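PDB 3ZTV: NAD nucleotidase from Haemophilus influenzae, which degrades NAD to adenosine and nicotinamide riboside in the periplasm, acting as a zinc-dependent NAD pyrophosphatase and 5'-nucleotidase. Local coordinates for residues H21-E26 and L76-F81; A87-A92 and K341-Y346; R352-I357 and T422-Y427. All coordinates share one frame; numbering follows the deposited sequence.

Contact 1. Residues H21-E26 and L76-F81; sequences HHSYLE and LYFTLF. With ZN (zinc ion), chain C.
Leu25 covers one face of the Tyr77 ring in the closely packed, buried part of this contact. Its CB sits 4.1 Å from the ring centroid and only 12° off the normal, a CH-pi contact, while CD2 reaches the ring rim at CD1 of Tyr77, 3.7 Å away. A branched aliphatic residue suits this place because it can cover a ring with two carbons at once; it also touches Ala85, Asp86 and Val89 of helix 84-93. Tyrosine suits the partner position because its ring is apolar along the face yet ends in a hydroxyl. That hydroxyl donates to Glu26, with OH of Tyr77 2.7 Å from OE2 of Glu26. The bond meets the oxygen on its anti side, 29° out of the carboxylate plane, and the carboxylate is turned steeply against the ring. The extended chain of Glu26 beyond CG carries the acid across the hydroxyl end.

Glu26 marks the looser, partly exposed end, where OE1 makes a salt bridge to Lys347 of helix 337-353. At the buried end, Ser23 sets OG 3.2 Å from CB of Phe78. The hydroxyl's polar partner is Asp86, and Phe78 turns its ring away from the serine, with CG anti to the backbone N (chi1 173°).

A type I' turn from His21 to Tyr24 brings His22 round to face away from helix 76-79, and its NE2 binds zinc at 2.1 Å. Asp20, Asp70 and a water are further ligands of that ion. Asp20 and His22 form the Asp-X-His metal motif of calcineurin-like phosphoesterases. With OE2 taking the hydroxyl and OE1 the lysine, the carboxylate of Glu26 is probably ionised, and it ties the far end of the zinc-binding loop to two helices.

Contact 2. Residues A87-A92 and K341-Y346; sequences AAVMNA and KLIAKY
Ala88 and Ala92 of helix 84-93 meet Leu342 and Tyr346 of helix 337-353 in an antiparallel helix pair, with the two short segments running at 174° to each other. Their axes come no closer than 10.4 Å, and the larger side chains of one helix reach over to the alanines of the other. The i, i+4 spacing on both sides puts each pair on one helical face: small residues on helix 84-93 allow close approach of the longer ones from helix 337-353.

Leu342 enters with CG anti to its carbonyl carbon (chi1 -69°) and CD1 extended onward (chi2 169°), which carries that methyl to the other helix. CD1 then rests 4.0 Å from CB of Ala92 and 3.7 Å from the carbonyl O of Ala88, touching the facing backbone as well as a side chain. Alanine suits both positions, since its short methyl lets the leucine come so far in.

The CB of Ile343 points to the flank of the interface, but the branch beyond it comes nearer, with CG1 4.3 Å from CG1 of Val89, a light contact between two beta-branched residues. Val89 packs on Phe46 of helix 46-59 as well, which adds to its burial.

Tyr346, one turn later and hence on the same face, has the same first torsion as Leu342. Its ring also stacks edge-to-face with Phe81, and CE of Lys345 lies over one face, offset toward the rim. Against Ala88 it is the hydroxyl side of the ring that touches: CB of Ala88 is 3.8 Å from CE2 and 3.6 Å from OH of Tyr346.

Contact 3. Residues R352-I357 and T422-Y427; sequences RLAQEI and TFNDAY
The carbonyl of Ala354, in a tight turn, bonds to the first turn of another helix, and this is the unusual feature here. Its O accepts from the backbone N of Asn424 at 3.1 Å, with an N-H...O angle of 153° and the donor tilted 20° from the carbonyl plane. Amide groups at a helix start lack acceptors within their own helix, so a carbonyl from a neighbouring turn fits well. The donor lies in the first turn of helix 423-429, and the acceptor in the type I turn from Leu353 to Glu356.

Around that bond, Phe423 brings its ring edge to the same oxygen, and CB of Ala354 packs at 4.4 Å from CB of Phe423. The small alanine is consistent with the close approach of the two turns. The amide of Asn424 also lies against the alanine, its OD1 3.4 Å from CB of Ala354. Farther along, CD1 of Phe423 is 3.4 Å from O of Glu356, while the ring continues to Leu80 and to Ile550 of helix 545-555.

Ile357 and Thr422 then form an antiparallel non-hydrogen-bonded bridge with diverging side chains; CA of Thr422 also makes a CA-H...O contact of 3.3 Å to O of Glu356. Thr422 holds OG1 between its backbone N and carbonyl carbon (chi1 71°), which turns the hydroxyl in to accept from N of Asp425, 3.1 Å away. The carboxylate of Asp425 returns the bond, OD2 lying 2.9 Å from N of Thr422. This reciprocal pair is a capping box, the classic N-terminal seal of an alpha helix, here at the strand-to-helix junction where helix 423-429 begins.

Along the chain the three contacts close in series, contact 1 before contact 2 and contact 2 before contact 3. Contact 1 touches both of the others, its centre 11 Å from that of contact 2 and 14 Å from that of contact 3, which are themselves 21 Å apart and do not touch. Contacts 2 and 3 both use helix 337-353, and contact 1 bears on it: Tyr77 and Phe81 pack on Tyr346, and Leu80 on Leu353 and Ala354. Helices 76-79 and 84-93 follow one another in the chain. The long helix therefore connects the zinc-bearing phosphoesterase part with helix 423-429, in the 5'-nucleotidase C-terminal family region whose residues line the adenosine pocket.

Contact 1. Residues H21-E26 and L76-F81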
loop_
_atom_site.group_PDB
_atom_site.type_symbol
_atom_site.label_atom_id
_atom_site.label_comp_id
_atom_site.label_asym_id
_atom_site.label_seq_id
_atom_site.Cartn_x
_atom_site.Cartn_y
_atom_site.Cartn_z
ATOM N N HIS A 21 -26.752 -7.608 7.070
ATOM C CA HIS A 21 -28.061 -8.257 7.140
ATOM C C HIS A 21 -28.199 -9.473 6.210
ATOM O O HIS A 21 -29.011 -10.357 6.486
ATOM C CB HIS A 21 -29.250 -7.263 7.068
ATOM C CG HIS A 21 -29.728 -6.915 5.690
ATOM N ND1 HIS A 21 -29.298 -5.791 5.012
ATOM C CD2 HIS A 21 -30.676 -7.490 4.906
ATOM C CE1 HIS A 21 -29.928 -5.716 3.852
ATOM N NE2 HIS A 21 -30.775 -6.728 3.769
ATOM N N HIS A 22 -27.383 -9.534 5.162
ATOM C CA HIS A 22 -27.272 -10.750 4.335
ATOM C C HIS A 22 -28.636 -11.299 3.887
ATOM O O HIS A 22 -28.893 -12.504 3.961
ATOM C CB HIS A 22 -26.481 -11.820 5.083
ATOM C CG HIS A 22 -24.996 -11.608 5.056
ATOM N ND1 HIS A 22 -24.213 -11.898 3.959
ATOM C CD2 HIS A 22 -24.142 -11.173 6.016
ATOM C CE1 HIS A 22 -22.948 -11.620 4.230
ATOM N NE2 HIS A 22 -22.875 -11.196 5.483
ATOM N N SER A 23 -29.513 -10.397 3.470
ATOM C CA SER A 23 -30.813 -10.781 2.929
ATOM C C SER A 23 -31.741 -11.464 3.932
ATOM O O SER A 23 -32.702 -12.140 3.528
ATOM C CB SER A 23 -30.648 -11.629 1.654
ATOM O OG SER A 23 -29.954 -10.903 0.653
ATOM N N TYR A 24 -31.480 -11.275 5.231
ATOM C CA TYR A 24 -32.369 -11.801 6.273
ATOM C C TYR A 24 -33.544 -10.851 6.469
ATOM O O TYR A 24 -33.556 -10.022 7.395
ATOM C CB TYR A 24 -31.626 -12.023 7.595
ATOM C CG TYR A 24 -30.891 -13.337 7.646
ATOM C CD1 TYR A 24 -29.747 -13.552 6.885
ATOM C CD2 TYR A 24 -31.352 -14.379 8.445
ATOM C CE1 TYR A 24 -29.075 -14.762 6.924
ATOM C CE2 TYR A 24 -30.689 -15.595 8.492
ATOM C CZ TYR A 24 -29.548 -15.777 7.730
ATOM O OH TYR A 24 -28.899 -16.989 7.789
ATOM N N LEU A 25 -34.540 -10.965 5.602
ATOM C CA LEU A 25 -35.708 -10.099 5.712
ATOM C C LEU A 25 -36.643 -10.529 6.838
ATOM O O LEU A 25 -37.326 -9.698 7.438
ATOM C CB LEU A 25 -36.479 -10.049 4.390
ATOM C CG LEU A 25 -36.074 -8.934 3.420
ATOM C CD1 LEU A 25 -34.583 -8.949 3.115
ATOM C CD2 LEU A 25 -36.890 -9.015 2.138
ATOM N N GLU A 26 -36.672 -11.827 7.124
ATOM C CA GLU A 26 -37.527 -12.364 8.177
ATOM C C GLU A 26 -36.698 -12.580 9.432
ATOM O O GLU A 26 -35.476 -12.622 9.363
ATOM C CB GLU A 26 -38.146 -13.698 7.734
ATOM C CG GLU A 26 -39.112 -13.599 6.556
ATOM C CD GLU A 26 -39.820 -14.915 6.267
ATOM O OE1 GLU A 26 -40.398 -15.504 7.207
ATOM O OE2 GLU A 26 -39.806 -15.365 5.104
ATOM N N LEU A 76 -32.816 -17.029 0.266
ATOM C CA LEU A 76 -33.507 -16.986 -1.024
ATOM C C LEU A 76 -34.068 -15.602 -1.353
ATOM O O LEU A 76 -34.430 -15.333 -2.498
ATOM C CB LEU A 76 -34.624 -18.040 -1.104
ATOM C CG LEU A 76 -34.180 -19.499 -1.229
ATOM C CD1 LEU A 76 -35.402 -20.406 -1.200
ATOM C CD2 LEU A 76 -33.394 -19.717 -2.508
ATOM N N TYR A 77 -34.146 -14.715 -0.361
ATOM C CA TYR A 77 -34.577 -13.346 -0.648
ATOM C C TYR A 77 -33.589 -12.618 -1.559
ATOM O O TYR A 77 -33.971 -11.690 -2.272
ATOM C CB TYR A 77 -34.828 -12.544 0.633
ATOM C CG TYR A 77 -36.163 -12.855 1.277
ATOM C CD1 TYR A 77 -37.356 -12.405 0.707
ATOM C CD2 TYR A 77 -36.240 -13.588 2.449
ATOM C CE1 TYR A 77 -38.582 -12.686 1.295
ATOM C CE2 TYR A 77 -37.469 -13.876 3.046
ATOM C CZ TYR A 77 -38.635 -13.410 2.460
ATOM O OH TYR A 77 -39.868 -13.690 3.024
ATOM N N PHE A 78 -32.322 -13.033 -1.543
ATOM C CA PHE A 78 -31.395 -12.532 -2.544
ATOM C C PHE A 78 -31.539 -13.301 -3.851
ATOM O O PHE A 78 -31.777 -12.714 -4.904
ATOM C CB PHE A 78 -29.930 -12.606 -2.114
ATOM C CG PHE A 78 -29.011 -12.241 -3.226
ATOM C CD1 PHE A 78 -28.987 -10.950 -3.695
ATOM C CD2 PHE A 78 -28.274 -13.205 -3.886
ATOM C CE1 PHE A 78 -28.187 -10.597 -4.755
ATOM C CE2 PHE A 78 -27.471 -12.857 -4.955
ATOM C CZ PHE A 78 -27.429 -11.553 -5.385
ATOM N N THR A 79 -31.367 -14.616 -3.766
ATOM C CA THR A 79 -31.298 -15.490 -4.930
ATOM C C THR A 79 -32.460 -15.315 -5.903
ATOM O O THR A 79 -32.260 -15.270 -7.108
ATOM C CB THR A 79 -31.245 -16.952 -4.471
ATOM O OG1 THR A 79 -30.237 -17.090 -3.459
ATOM C CG2 THR A 79 -30.937 -17.884 -5.639
ATOM N N LEU A 80 -33.669 -15.201 -5.377
ATOM C CA LEU A 80 -34.851 -15.201 -6.237
ATOM C C LEU A 80 -35.241 -13.817 -6.723
ATOM O O LEU A 80 -36.099 -13.684 -7.603
ATOM C CB LEU A 80 -36.022 -15.869 -5.523
ATOM C CG LEU A 80 -35.743 -17.320 -5.137
ATOM C CD1 LEU A 80 -36.877 -17.894 -4.296
ATOM C CD2 LEU A 80 -35.521 -18.172 -6.378
ATOM N N PHE A 81 -34.597 -12.784 -6.168
ATOM C CA PHE A 81 -34.942 -11.403 -6.493
ATOM C C PHE A 81 -33.778 -10.552 -6.999
ATOM O O PHE A 81 -33.989 -9.408 -7.391
ATOM C CB PHE A 81 -35.617 -10.717 -5.300
ATOM C CG PHE A 81 -36.867 -11.413 -4.849
ATOM C CD1 PHE A 81 -38.062 -11.225 -5.530
ATOM C CD2 PHE A 81 -36.844 -12.292 -3.782
ATOM C CE1 PHE A 81 -39.225 -11.890 -5.142
ATOM C CE2 PHE A 81 -37.997 -12.957 -3.385
ATOM C CZ PHE A 81 -39.190 -12.752 -4.067
HETATM ZN ZN ZN C . -21.139 -10.287 6.272
HETATM O O HOH W 1 -19.109 -10.511 5.969
#

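Contact 2. Residues A87-A92 and K341-Y346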
loop_
_atom_site.group_PDB
_atom_site.type_symbol
_atom_site.label_atom_id
_atom_site.label_comp_id
_atom_site.label_asym_id
_atom_site.label_seq_id
_atom_site.Cartn_x
_atom_site.Cartn_y
_atom_site.Cartn_z
ATOM N N ALA A 87 -33.155 -4.075 -1.657
ATOM C CA ALA A 87 -33.262 -2.655 -1.975
ATOM C C ALA A 87 -34.572 -2.067 -1.460
ATOM O O ALA A 87 -34.591 -0.951 -0.930
ATOM C CB ALA A 87 -33.102 -2.412 -3.484
ATOM N N ALA A 88 -35.661 -2.819 -1.606
ATOM C CA ALA A 88 -36.974 -2.340 -1.200
ATOM C C ALA A 88 -37.049 -2.070 0.306
ATOM O O ALA A 88 -37.545 -1.024 0.746
ATOM C CB ALA A 88 -38.057 -3.333 -1.631
ATOM N N VAL A 89 -36.575 -3.018 1.102
ATOM C CA VAL A 89 -36.648 -2.836 2.555
ATOM C C VAL A 89 -35.642 -1.792 3.055
ATOM O O VAL A 89 -35.927 -1.045 4.000
ATOM C CB VAL A 89 -36.571 -4.166 3.346
ATOM C CG1 VAL A 89 -37.734 -5.105 2.945
ATOM C CG2 VAL A 89 -35.228 -4.853 3.153
ATOM N N MET A 90 -34.486 -1.711 2.404
ATOM C CA MET A 90 -33.512 -0.663 2.726
ATOM C C MET A 90 -34.073 0.719 2.419
ATOM O O MET A 90 -33.956 1.642 3.232
ATOM C CB MET A 90 -32.210 -0.893 1.954
ATOM C CG MET A 90 -31.430 -2.105 2.439
ATOM S SD MET A 90 -30.096 -2.615 1.331
ATOM C CE MET A 90 -28.823 -1.396 1.696
ATOM N N ASN A 91 -34.704 0.866 1.253
ATOM C CA ASN A 91 -35.333 2.128 0.894
ATOM C C ASN A 91 -36.365 2.529 1.945
ATOM O O ASN A 91 -36.455 3.700 2.323
ATOM C CB ASN A 91 -35.993 2.026 -0.480
ATOM C CG ASN A 91 -34.984 2.028 -1.615
ATOM O OD1 ASN A 91 -33.814 2.372 -1.427
ATOM N ND2 ASN A 91 -35.438 1.665 -2.806
ATOM N N ALA A 92 -37.132 1.550 2.423
ATOM C CA ALA A 92 -38.181 1.801 3.412
ATOM C C ALA A 92 -37.628 2.240 4.766
ATOM O O ALA A 92 -38.347 2.839 5.572
ATOM C CB ALA A 92 -39.073 0.572 3.570
ATOM N N LYS A 341 -45.830 -4.854 4.735
ATOM C CA LYS A 341 -46.473 -5.001 3.429
ATOM C C LYS A 341 -45.489 -5.510 2.372
ATOM O O LYS A 341 -45.812 -6.407 1.583
ATOM C CB LYS A 341 -47.083 -3.672 2.985
ATOM C CG LYS A 341 -48.307 -3.237 3.788
ATOM C CD LYS A 341 -48.787 -1.841 3.386
ATOM C CE LYS A 341 -48.451 -1.517 1.938
ATOM N NZ LYS A 341 -49.085 -2.453 0.976
ATOM N N LEU A 342 -44.287 -4.938 2.354
ATOM C CA LEU A 342 -43.254 -5.369 1.417
ATOM C C LEU A 342 -42.889 -6.824 1.649
ATOM O O LEU A 342 -42.813 -7.609 0.704
ATOM C CB LEU A 342 -42.002 -4.491 1.529
ATOM C CG LEU A 342 -42.145 -3.050 1.050
ATOM C CD1 LEU A 342 -40.938 -2.207 1.457
ATOM C CD2 LEU A 342 -42.340 -3.007 -0.457
ATOM N N ILE A 343 -42.664 -7.187 2.903
ATOM C CA ILE A 343 -42.235 -8.546 3.202
ATOM C C ILE A 343 -43.325 -9.581 2.883
ATOM O O ILE A 343 -43.029 -10.674 2.398
ATOM C CB ILE A 343 -41.702 -8.666 4.641
ATOM C CG1 ILE A 343 -40.396 -7.869 4.774
ATOM C CG2 ILE A 343 -41.448 -10.122 5.006
ATOM C CD1 ILE A 343 -39.879 -7.773 6.201
ATOM N N ALA A 344 -44.584 -9.234 3.135
ATOM C CA ALA A 344 -45.695 -10.117 2.781
ATOM C C ALA A 344 -45.717 -10.373 1.280
ATOM O O ALA A 344 -45.902 -11.509 0.827
ATOM C CB ALA A 344 -47.019 -9.512 3.237
ATOM N N LYS A 345 -45.524 -9.313 0.507
ATOM C CA LYS A 345 -45.486 -9.424 -0.944
ATOM C C LYS A 345 -44.338 -10.312 -1.410
ATOM O O LYS A 345 -44.527 -11.204 -2.246
ATOM C CB LYS A 345 -45.377 -8.039 -1.589
ATOM C CG LYS A 345 -45.247 -8.076 -3.102
ATOM C CD LYS A 345 -45.119 -6.683 -3.701
ATOM C CE LYS A 345 -43.767 -6.064 -3.382
ATOM N NZ LYS A 345 -43.633 -4.702 -3.972
ATOM N N TYR A 346 -43.139 -10.069 -0.877
ATOM C CA TYR A 346 -41.962 -10.835 -1.289
ATOM C C TYR A 346 -42.009 -12.279 -0.807
ATOM O O TYR A 346 -41.550 -13.189 -1.504
ATOM C CB TYR A 346 -40.651 -10.145 -0.865
ATOM C CG TYR A 346 -40.316 -8.943 -1.711
ATOM C CD1 TYR A 346 -39.958 -9.090 -3.042
ATOM C CD2 TYR A 346 -40.355 -7.657 -1.182
ATOM C CE1 TYR A 346 -39.651 -7.990 -3.830
ATOM C CE2 TYR A 346 -40.053 -6.555 -1.962
ATOM C CZ TYR A 346 -39.703 -6.729 -3.282
ATOM O OH TYR A 346 -39.398 -5.635 -4.063
#

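Contact 3. Residues R352-I357 and T422-Y427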
loop_
_atom_site.group_PDB
_atom_site.type_symbol
_atom_site.label_atom_id
_atom_site.label_comp_id
_atom_site.label_asym_id
_atom_site.label_seq_id
_atom_site.Cartn_x
_atom_site.Cartn_y
_atom_site.Cartn_z
ATOM N N ARG A 352 -43.618 -18.965 -4.630
ATOM C CA ARG A 352 -43.840 -19.371 -6.017
ATOM C C ARG A 352 -42.502 -19.625 -6.721
ATOM O O ARG A 352 -42.281 -20.679 -7.308
ATOM C CB ARG A 352 -44.642 -18.312 -6.782
ATOM C CG ARG A 352 -46.016 -17.997 -6.196
ATOM C CD ARG A 352 -46.760 -16.964 -7.044
ATOM N NE ARG A 352 -47.376 -17.540 -8.238
ATOM C CZ ARG A 352 -47.945 -16.825 -9.205
ATOM N NH1 ARG A 352 -47.971 -15.500 -9.131
ATOM N NH2 ARG A 352 -48.490 -17.436 -10.248
ATOM N N LEU A 353 -41.588 -18.665 -6.614
ATOM C CA LEU A 353 -40.316 -18.722 -7.333
ATOM C C LEU A 353 -39.413 -19.867 -6.884
ATOM O O LEU A 353 -38.641 -20.398 -7.680
ATOM C CB LEU A 353 -39.572 -17.383 -7.221
ATOM C CG LEU A 353 -40.290 -16.192 -7.856
ATOM C CD1 LEU A 353 -39.593 -14.878 -7.503
ATOM C CD2 LEU A 353 -40.370 -16.382 -9.371
ATOM N N ALA A 354 -39.509 -20.253 -5.612
ATOM C CA ALA A 354 -38.650 -21.297 -5.075
ATOM C C ALA A 354 -38.978 -22.674 -5.644
ATOM O O ALA A 354 -38.176 -23.603 -5.527
ATOM C CB ALA A 354 -38.713 -21.324 -3.553
ATOM N N GLN A 355 -40.163 -22.803 -6.247
ATOM C CA GLN A 355 -40.593 -24.060 -6.866
ATOM C C GLN A 355 -40.115 -24.184 -8.305
ATOM O O GLN A 355 -40.299 -25.228 -8.936
ATOM C CB GLN A 355 -42.115 -24.192 -6.809
ATOM C CG GLN A 355 -42.661 -24.272 -5.400
ATOM C CD GLN A 355 -44.169 -24.358 -5.392
ATOM O OE1 GLN A 355 -44.745 -25.436 -5.566
ATOM N NE2 GLN A 355 -44.820 -23.216 -5.222
ATOM N N GLU A 356 -39.517 -23.121 -8.835
ATOM C CA GLU A 356 -38.990 -23.154 -10.197
ATOM C C GLU A 356 -37.723 -23.998 -10.293
ATOM O O GLU A 356 -37.020 -24.205 -9.307
ATOM C CB GLU A 356 -38.762 -21.736 -10.736
ATOM C CG GLU A 356 -40.055 -20.958 -10.936
ATOM C CD GLU A 356 -39.858 -19.591 -11.575
ATOM O OE1 GLU A 356 -38.699 -19.156 -11.734
ATOM O OE2 GLU A 356 -40.874 -18.947 -11.918
ATOM N N ILE A 357 -37.447 -24.499 -11.493
ATOM C CA ILE A 357 -36.345 -25.416 -11.706
ATOM C C ILE A 357 -35.031 -24.666 -11.890
ATOM O O ILE A 357 -34.950 -23.728 -12.690
ATOM C CB ILE A 357 -36.624 -26.312 -12.931
ATOM C CG1 ILE A 357 -37.891 -27.139 -12.690
ATOM C CG2 ILE A 357 -35.435 -27.207 -13.227
ATOM C CD1 ILE A 357 -38.432 -27.817 -13.941
ATOM N N THR A 422 -35.225 -28.078 -7.943
ATOM C CA THR A 422 -35.740 -26.736 -7.681
ATOM C C THR A 422 -34.917 -26.051 -6.584
ATOM O O THR A 422 -34.096 -26.683 -5.925
ATOM C CB THR A 422 -37.218 -26.790 -7.231
ATOM O OG1 THR A 422 -37.296 -27.348 -5.917
ATOM C CG2 THR A 422 -38.048 -27.642 -8.203
ATOM N N PHE A 423 -35.160 -24.759 -6.384
ATOM C CA PHE A 423 -34.514 -24.041 -5.290
ATOM C C PHE A 423 -34.846 -24.682 -3.948
ATOM O O PHE A 423 -33.971 -24.855 -3.104
ATOM C CB PHE A 423 -34.916 -22.565 -5.296
ATOM C CG PHE A 423 -34.494 -21.830 -6.537
ATOM C CD1 PHE A 423 -35.316 -21.827 -7.655
ATOM C CD2 PHE A 423 -33.276 -21.156 -6.599
ATOM C CE1 PHE A 423 -34.948 -21.160 -8.816
ATOM C CE2 PHE A 423 -32.897 -20.488 -7.755
ATOM C CZ PHE A 423 -33.729 -20.488 -8.867
ATOM N N ASN A 424 -36.112 -25.054 -3.751
ATOM C CA ASN A 424 -36.526 -25.715 -2.514
ATOM C C ASN A 424 -35.768 -27.009 -2.303
ATOM O O ASN A 424 -35.394 -27.348 -1.180
ATOM C CB ASN A 424 -38.021 -26.040 -2.530
ATOM C CG ASN A 424 -38.890 -24.839 -2.266
ATOM O OD1 ASN A 424 -38.545 -23.969 -1.468
ATOM N ND2 ASN A 424 -40.042 -24.791 -2.919
ATOM N N ASP A 425 -35.561 -27.748 -3.389
ATOM C CA ASP A 425 -34.864 -29.024 -3.310
ATOM C C ASP A 425 -33.466 -28.892 -2.705
ATOM O O ASP A 425 -33.026 -29.764 -1.963
ATOM C CB ASP A 425 -34.772 -29.685 -4.687
ATOM C CG ASP A 425 -36.123 -30.139 -5.220
ATOM O OD1 ASP A 425 -37.082 -30.305 -4.433
ATOM O OD2 ASP A 425 -36.215 -30.340 -6.444
ATOM N N ALA A 426 -32.762 -27.811 -3.033
ATOM C CA ALA A 426 -31.421 -27.594 -2.480
ATOM C C ALA A 426 -31.446 -27.484 -0.960
ATOM O O ALA A 426 -30.581 -28.027 -0.273
ATOM C CB ALA A 426 -30.775 -26.357 -3.086
ATOM N N TYR A 427 -32.445 -26.782 -0.444
ATOM C CA TYR A 427 -32.620 -26.651 0.994
ATOM C C TYR A 427 -33.092 -27.959 1.634
ATOM O O TYR A 427 -32.905 -28.174 2.827
ATOM C CB TYR A 427 -33.562 -25.489 1.316
ATOM C CG TYR A 427 -32.875 -24.141 1.257
ATOM C CD1 TYR A 427 -32.713 -23.461 0.055
ATOM C CD2 TYR A 427 -32.380 -23.554 2.412
ATOM C CE1 TYR A 427 -32.080 -22.228 0.010
ATOM C CE2 TYR A 427 -31.747 -22.332 2.377
ATOM C CZ TYR A 427 -31.601 -21.670 1.177
ATOM O OH TYR A 427 -30.966 -20.449 1.159
#